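Local coordinates for protein glycerophosphoryl diester phosphodiesterase (Parabacteroides distasonis, PDB 3MZ2) that probably hydrolyses glycerophosphodiesters to an alcohol and glycerol phosphate, within a TIM-barrel fold, at residues R69-K72 with D73-V77; Y97-E100 with E101-F105; E47-M50 with E51-E54. All blocks are in the same frame, centred on the assembly; numbering follows the deposited sequence. Where two conformers were deposited one is given.

Contact 1: R69-K72 with D73-V77; sequences RLTK and DSVIV
A beta hairpin joins strand 63-70 to strand 76-78, and the contact is its closed end. Arg69 and Val77 form an antiparallel hydrogen-bonded pair: Arg69 N gives to Val77 O and Val77 N to Arg69 O, both at 2.8 Å. Leu70 and Ile76 follow as a non-hydrogen-bonded pair. On their face of the sheet Leu70 CD2 lies 3.8 Å from Ile76 CG1, and both side chains pack on Arg146 of helix 144-153. Beyond them Thr71 N bonds to Val75 O at 2.9 Å. A type I turn from Thr71 to Ser74 reverses the chain, with Ser74 N bonded to Thr71 O at 3.0 Å.

Thr71 is the hub. With chi1 at 64°, OG1 sits between its own backbone N and carbonyl carbon and faces into the turn. There it accepts from Val75 N at 3.0 Å and donates to Asp73 OD1 at 2.7 Å. OD1 is met on its anti side, 29° out of the carboxylate plane. The methyl CG2 meets Val77 CG1 at 3.6 Å. An alanine here is likely to leave Val75 N and Asp73 OD1 without this shared partner and open a gap beside Val77.

A water bonds both Lys72 O, to which it donates, and Ser74 OG. One hydroxyl, used as both donor and acceptor, thus ties the turn backbone to a carboxylate that also accepts from Trp99 N at the start of helix 99-102.

Contact 2: Y97-E100 with E101-F105; sequences YTWE and ELQNF
Phe105 points its edge at the face of Tyr97. The two planes stand 84° apart, the ring centroids are 5.1 Å apart, and Phe105 CE2 lies over the centre of the tyrosine ring. This is a T-shaped pair. Tyr97 OH is hydrogen-bonded to Thr91 O, which helps to fix the ring that receives the edge. Leu102 comes to the same tyrosine nearer the backbone, with CD2 3.7 Å from Tyr97 CB.

Trp99 and Gln103 meet in another way. Gln103 CG sits over the six-membered part of the indole, 3.9 Å from its centroid, in a CH-pi contact. The chain bends at chi2 (-50°), and the amide lies nearly flat along the indole, with the planes 15° apart. Its NE2 gives its hydrogen bond to Ile119 O.

Thr98 and Glu101 hold each other crosswise. Thr98 OG1 accepts from Glu101 N at 3.1 Å. In return, the Glu101 side chain reaches back, and OE1 accepts a hydrogen bond from Thr98 N at 2.8 Å. Leu102 N then bonds to Thr98 O at 2.9 Å, and Gln103 N to Trp99 O at 3.1 Å. Each side chain of the Thr98-Glu101 pair therefore satisfies a backbone N-H of the other. That reciprocal pattern is a capping box, with Thr98 as N-cap of the short helix 99-102.

Contact 3: E47-M50 with E51-E54; sequences ENSM and ETFE
Asn48, next after the Glu47 that makes salt bridges to Arg38, Arg41 and Arg86, lies at the approach to helix 50-59. Its carbonyl carbon comes within 4.3 Å of Phe53 CZ. Its ND2 bonds to Asp67 OD2.

Ser49 is the N-cap. Its OG accepts from Thr52 N at 3.0 Å, with an N-H...O angle of 151°. A chi1 of 76° swings OG back over the start of the helix to make this bond. Pro46 O, in the preceding loop, is a hydrogen-bond partner of both Ser49 OG and Thr52 OG1, though the joint placement of the two hydroxyls is doubtful. Ser49 O takes Phe53 N at 3.2 Å. The same oxygen stands 3.2 Å above the plane of the Phe53 ring, over its centre. The ring is therefore folded back across the first turn, and Met50 N lies over that same face, closer to the rim.

Met50, deposited as selenomethionine, follows. Its N gives to a water at 2.9 Å, and the water donates to Glu51 OE1 at 2.7 Å. The glutamate thereby serves a backbone N-H of the first turn through a single water. Met50 O accepts from Glu54 N at 3.1 Å, an ordinary helical bond. The Met50 chain bends at chi2 and chi3. SE ends 4.0 Å from Phe53 CE2, an oblique Met-aromatic contact.

Around this first turn, Met50 packs on Glu124, Ala125 and Trp128 of helix 122-129. Phe53 turns to the sheet, against Phe64 and Ile66 of strand 63-70 and Leu78 of strand 76-78.

In the fold
Along the chain the three contacts come in series, and none nests in or crosses another. Contact 3 comes first, where the loop after strand 33-36 enters helix 50-59. That helix leads into strand 63-70, and contact 1 closes the hairpin at the strand's far end. The chain then passes through strand 76-78 to the short helix 99-102, which contact 2 starts. Contacts 1 and 2 touch: Lys72 N probably bonds to Tyr97 O, so the hairpin turn and the entry to the short helix are tied together. Contact 3 stays apart, about 18 Å from each of the others between centres, but its Phe53 packs on the 63-70 and 76-78 strands whose hairpin contact 1 closes.

Contact 1: R69-K72 with D73-V77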
# COMPACT_ATOMS: atom_id res chain seq x y z
N ARG A 69 10.61 3.99 4.37
CA ARG A 69 9.71 5.10 4.13
C ARG A 69 10.47 6.42 4.26
O ARG A 69 11.60 6.49 4.72
CB ARG A 69 8.49 5.08 5.07
CG ARG A 69 8.81 5.29 6.51
CD ARG A 69 7.57 5.63 7.36
NE ARG A 69 6.46 4.66 7.28
CZ ARG A 69 5.31 4.89 6.66
NH1 ARG A 69 5.11 6.01 5.98
NH2 ARG A 69 4.38 3.95 6.67
N LEU A 70 9.80 7.47 3.85
CA LEU A 70 10.44 8.76 3.62
C LEU A 70 10.25 9.79 4.73
O LEU A 70 9.16 9.96 5.29
CB LEU A 70 9.90 9.35 2.31
CG LEU A 70 10.23 8.66 1.01
CD1 LEU A 70 9.45 9.30 -0.18
CD2 LEU A 70 11.75 8.69 0.79
N THR A 71 11.30 10.54 5.00
CA THR A 71 11.25 11.67 5.92
C THR A 71 10.84 12.92 5.17
O THR A 71 10.66 12.89 3.94
CB THR A 71 12.64 11.94 6.51
OG1 THR A 71 13.53 12.33 5.46
CG2 THR A 71 13.20 10.70 7.23
N LYS A 72 10.74 14.03 5.90
CA LYS A 72 10.40 15.32 5.27
C LYS A 72 11.44 15.71 4.23
O LYS A 72 11.10 16.34 3.23
CB LYS A 72 10.30 16.44 6.32
CG LYS A 72 9.92 17.79 5.71
CD LYS A 72 9.91 18.92 6.71
CE LYS A 72 9.29 20.20 6.09
NZ LYS A 72 9.66 21.47 6.82
N ASP A 73 12.70 15.37 4.50
CA ASP A 73 13.80 15.67 3.56
C ASP A 73 14.17 14.49 2.62
O ASP A 73 15.29 14.45 2.10
CB ASP A 73 15.03 16.30 4.26
CG ASP A 73 15.56 15.49 5.44
OD1 ASP A 73 14.84 14.60 5.96
OD2 ASP A 73 16.70 15.82 5.86
N SER A 74 13.23 13.55 2.44
CA SER A 74 13.31 12.50 1.42
C SER A 74 14.46 11.48 1.69
O SER A 74 14.96 10.83 0.76
CB SER A 74 13.40 13.14 0.02
OG SER A 74 12.15 13.75 -0.33
N VAL A 75 14.84 11.37 2.96
CA VAL A 75 15.73 10.34 3.43
C VAL A 75 14.87 9.10 3.65
O VAL A 75 13.77 9.19 4.18
CB VAL A 75 16.43 10.78 4.71
CG1 VAL A 75 17.33 9.65 5.28
CG2 VAL A 75 17.25 12.05 4.42
N ILE A 76 15.37 7.95 3.21
CA ILE A 76 14.70 6.69 3.49
C ILE A 76 15.13 6.12 4.86
O ILE A 76 16.32 5.82 5.09
CB ILE A 76 14.95 5.62 2.39
CG1 ILE A 76 14.61 6.15 1.01
CG2 ILE A 76 14.16 4.32 2.69
CD1 ILE A 76 15.19 5.29 -0.07
N VAL A 77 14.13 5.98 5.74
CA VAL A 77 14.32 5.38 7.06
C VAL A 77 13.48 4.10 7.18
O VAL A 77 12.66 3.83 6.34
CB VAL A 77 13.95 6.39 8.19
CG1 VAL A 77 14.84 7.61 8.16
CG2 VAL A 77 12.48 6.83 8.11
O HOH W 1 12.29 16.38 0.55

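Contact 2: Y97-E100 with E101-F105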
# COMPACT_ATOMS: atom_id res chain seq x y z
N TYR A 97 8.89 15.14 9.64
CA TYR A 97 10.16 15.43 10.30
C TYR A 97 11.33 15.16 9.37
O TYR A 97 11.30 14.23 8.60
CB TYR A 97 10.32 14.54 11.54
CG TYR A 97 9.26 14.77 12.59
CD1 TYR A 97 9.39 15.79 13.51
CD2 TYR A 97 8.17 13.91 12.70
CE1 TYR A 97 8.43 16.00 14.49
CE2 TYR A 97 7.19 14.13 13.67
CZ TYR A 97 7.34 15.16 14.57
OH TYR A 97 6.40 15.40 15.56
N THR A 98 12.35 16.01 9.44
CA THR A 98 13.60 15.69 8.79
C THR A 98 14.23 14.53 9.50
O THR A 98 13.88 14.25 10.67
CB THR A 98 14.59 16.86 8.83
OG1 THR A 98 14.91 17.16 10.19
CG2 THR A 98 14.00 18.10 8.18
N TRP A 99 15.20 13.91 8.83
CA TRP A 99 16.00 12.83 9.41
C TRP A 99 16.63 13.32 10.72
O TRP A 99 16.55 12.63 11.73
CB TRP A 99 17.09 12.31 8.44
CG TRP A 99 18.11 11.42 9.18
CD1 TRP A 99 17.98 10.08 9.47
CD2 TRP A 99 19.35 11.83 9.75
NE1 TRP A 99 19.09 9.64 10.17
CE2 TRP A 99 19.93 10.69 10.36
CE3 TRP A 99 20.02 13.05 9.84
CZ2 TRP A 99 21.17 10.75 11.03
CZ3 TRP A 99 21.25 13.10 10.50
CH2 TRP A 99 21.81 11.95 11.08
N GLU A 100 17.23 14.50 10.72
CA GLU A 100 17.86 15.02 11.92
C GLU A 100 16.87 15.18 13.07
O GLU A 100 17.18 14.81 14.21
CB GLU A 100 18.57 16.32 11.61
CG GLU A 100 19.42 16.79 12.75
CD GLU A 100 20.16 18.06 12.44
OE1 GLU A 100 20.07 18.54 11.28
OE2 GLU A 100 20.83 18.59 13.35
N GLU A 101 15.67 15.70 12.78
CA GLU A 101 14.62 15.81 13.80
C GLU A 101 14.18 14.46 14.34
O GLU A 101 14.03 14.27 15.55
CB GLU A 101 13.41 16.58 13.25
CG GLU A 101 13.70 18.06 12.97
CD GLU A 101 12.66 18.73 12.11
OE1 GLU A 101 11.92 18.06 11.37
OE2 GLU A 101 12.61 19.97 12.15
N LEU A 102 14.04 13.50 13.42
CA LEU A 102 13.66 12.12 13.78
C LEU A 102 14.64 11.48 14.76
O LEU A 102 14.27 10.65 15.57
CB LEU A 102 13.52 11.26 12.53
CG LEU A 102 12.23 11.38 11.73
CD1 LEU A 102 12.31 10.46 10.52
CD2 LEU A 102 10.96 11.08 12.58
N GLN A 103 15.90 11.88 14.68
CA GLN A 103 16.93 11.35 15.56
C GLN A 103 16.72 11.72 17.01
O GLN A 103 17.27 11.07 17.91
CB GLN A 103 18.32 11.77 15.08
CG GLN A 103 18.68 11.11 13.77
CD GLN A 103 18.46 9.60 13.80
OE1 GLN A 103 19.13 8.88 14.57
NE2 GLN A 103 17.48 9.11 13.00
N ASN A 104 15.91 12.74 17.27
CA ASN A 104 15.54 13.08 18.63
C ASN A 104 14.58 12.10 19.28
O ASN A 104 14.44 12.11 20.50
CB ASN A 104 14.93 14.49 18.69
CG ASN A 104 15.92 15.57 18.29
OD1 ASN A 104 17.11 15.48 18.61
ND2 ASN A 104 15.45 16.58 17.58
N PHE A 105 13.85 11.32 18.49
CA PHE A 105 12.93 10.34 19.05
C PHE A 105 13.61 9.02 19.35
O PHE A 105 14.70 8.76 18.86
CB PHE A 105 11.75 10.09 18.12
CG PHE A 105 10.93 11.31 17.84
CD1 PHE A 105 10.37 12.04 18.88
CD2 PHE A 105 10.73 11.73 16.55
CE1 PHE A 105 9.61 13.18 18.62
CE2 PHE A 105 9.96 12.86 16.28
CZ PHE A 105 9.42 13.58 17.31

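Contact 3: E47-M50 with E51-E54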
# COMPACT_ATOMS: atom_id res chain seq x y z
N GLU A 47 10.92 -3.16 16.65
CA GLU A 47 10.79 -3.32 15.18
C GLU A 47 11.71 -2.37 14.46
O GLU A 47 11.92 -1.26 14.95
CB GLU A 47 9.40 -2.86 14.73
CG GLU A 47 8.34 -3.77 15.04
CD GLU A 47 6.97 -3.23 14.67
OE1 GLU A 47 6.80 -2.27 13.83
OE2 GLU A 47 6.04 -3.86 15.19
N ASN A 48 12.19 -2.80 13.29
CA ASN A 48 12.93 -1.91 12.37
C ASN A 48 14.05 -1.14 13.10
O ASN A 48 14.19 0.08 12.95
CB ASN A 48 11.95 -0.96 11.66
CG ASN A 48 11.19 -1.63 10.53
OD1 ASN A 48 11.79 -2.11 9.57
ND2 ASN A 48 9.86 -1.63 10.63
N SER A 49 14.84 -1.89 13.85
CA SER A 49 15.97 -1.31 14.55
C SER A 49 17.21 -2.13 14.30
O SER A 49 17.14 -3.35 14.17
CB SER A 49 15.71 -1.20 16.06
OG SER A 49 15.83 -2.46 16.73
N MSE A 50 18.34 -1.45 14.20
CA MSE A 50 19.62 -2.14 13.96
C MSE A 50 19.88 -3.10 15.10
O MSE A 50 20.41 -4.21 14.90
CB MSE A 50 20.75 -1.15 13.92
CG MSE A 50 20.63 -0.06 12.92
SE MSE A 50 20.68 -0.85 11.12
CE MSE A 50 22.50 -1.58 11.25
N GLU A 51 19.55 -2.66 16.30
CA GLU A 51 19.81 -3.45 17.50
C GLU A 51 19.05 -4.78 17.46
O GLU A 51 19.56 -5.83 17.86
CB GLU A 51 19.44 -2.63 18.75
CG GLU A 51 20.38 -1.45 18.99
CD GLU A 51 20.04 -0.16 18.22
OE1 GLU A 51 19.05 -0.14 17.45
OE2 GLU A 51 20.78 0.84 18.38
N THR A 52 17.82 -4.74 17.01
CA THR A 52 17.04 -5.96 16.93
C THR A 52 17.55 -6.93 15.88
O THR A 52 17.56 -8.15 16.12
CB THR A 52 15.60 -5.64 16.68
OG1 THR A 52 15.23 -4.63 17.62
CG2 THR A 52 14.73 -6.87 16.87
N PHE A 53 18.02 -6.41 14.76
CA PHE A 53 18.62 -7.27 13.75
C PHE A 53 19.81 -8.01 14.35
O PHE A 53 19.96 -9.23 14.18
CB PHE A 53 19.11 -6.50 12.49
CG PHE A 53 18.12 -5.54 11.88
CD1 PHE A 53 16.75 -5.75 11.93
CD2 PHE A 53 18.61 -4.44 11.15
CE1 PHE A 53 15.90 -4.88 11.30
CE2 PHE A 53 17.75 -3.52 10.59
CZ PHE A 53 16.40 -3.73 10.65
N GLU A 54 20.70 -7.25 15.00
CA GLU A 54 21.92 -7.81 15.60
C GLU A 54 21.61 -8.87 16.68
O GLU A 54 22.23 -9.96 16.73
CB GLU A 54 22.76 -6.67 16.20
CG GLU A 54 23.26 -5.69 15.17
CD GLU A 54 23.68 -4.32 15.72
OE1 GLU A 54 23.80 -4.16 16.97
OE2 GLU A 54 23.87 -3.40 14.88
O HOH W 2 18.33 1.30 15.25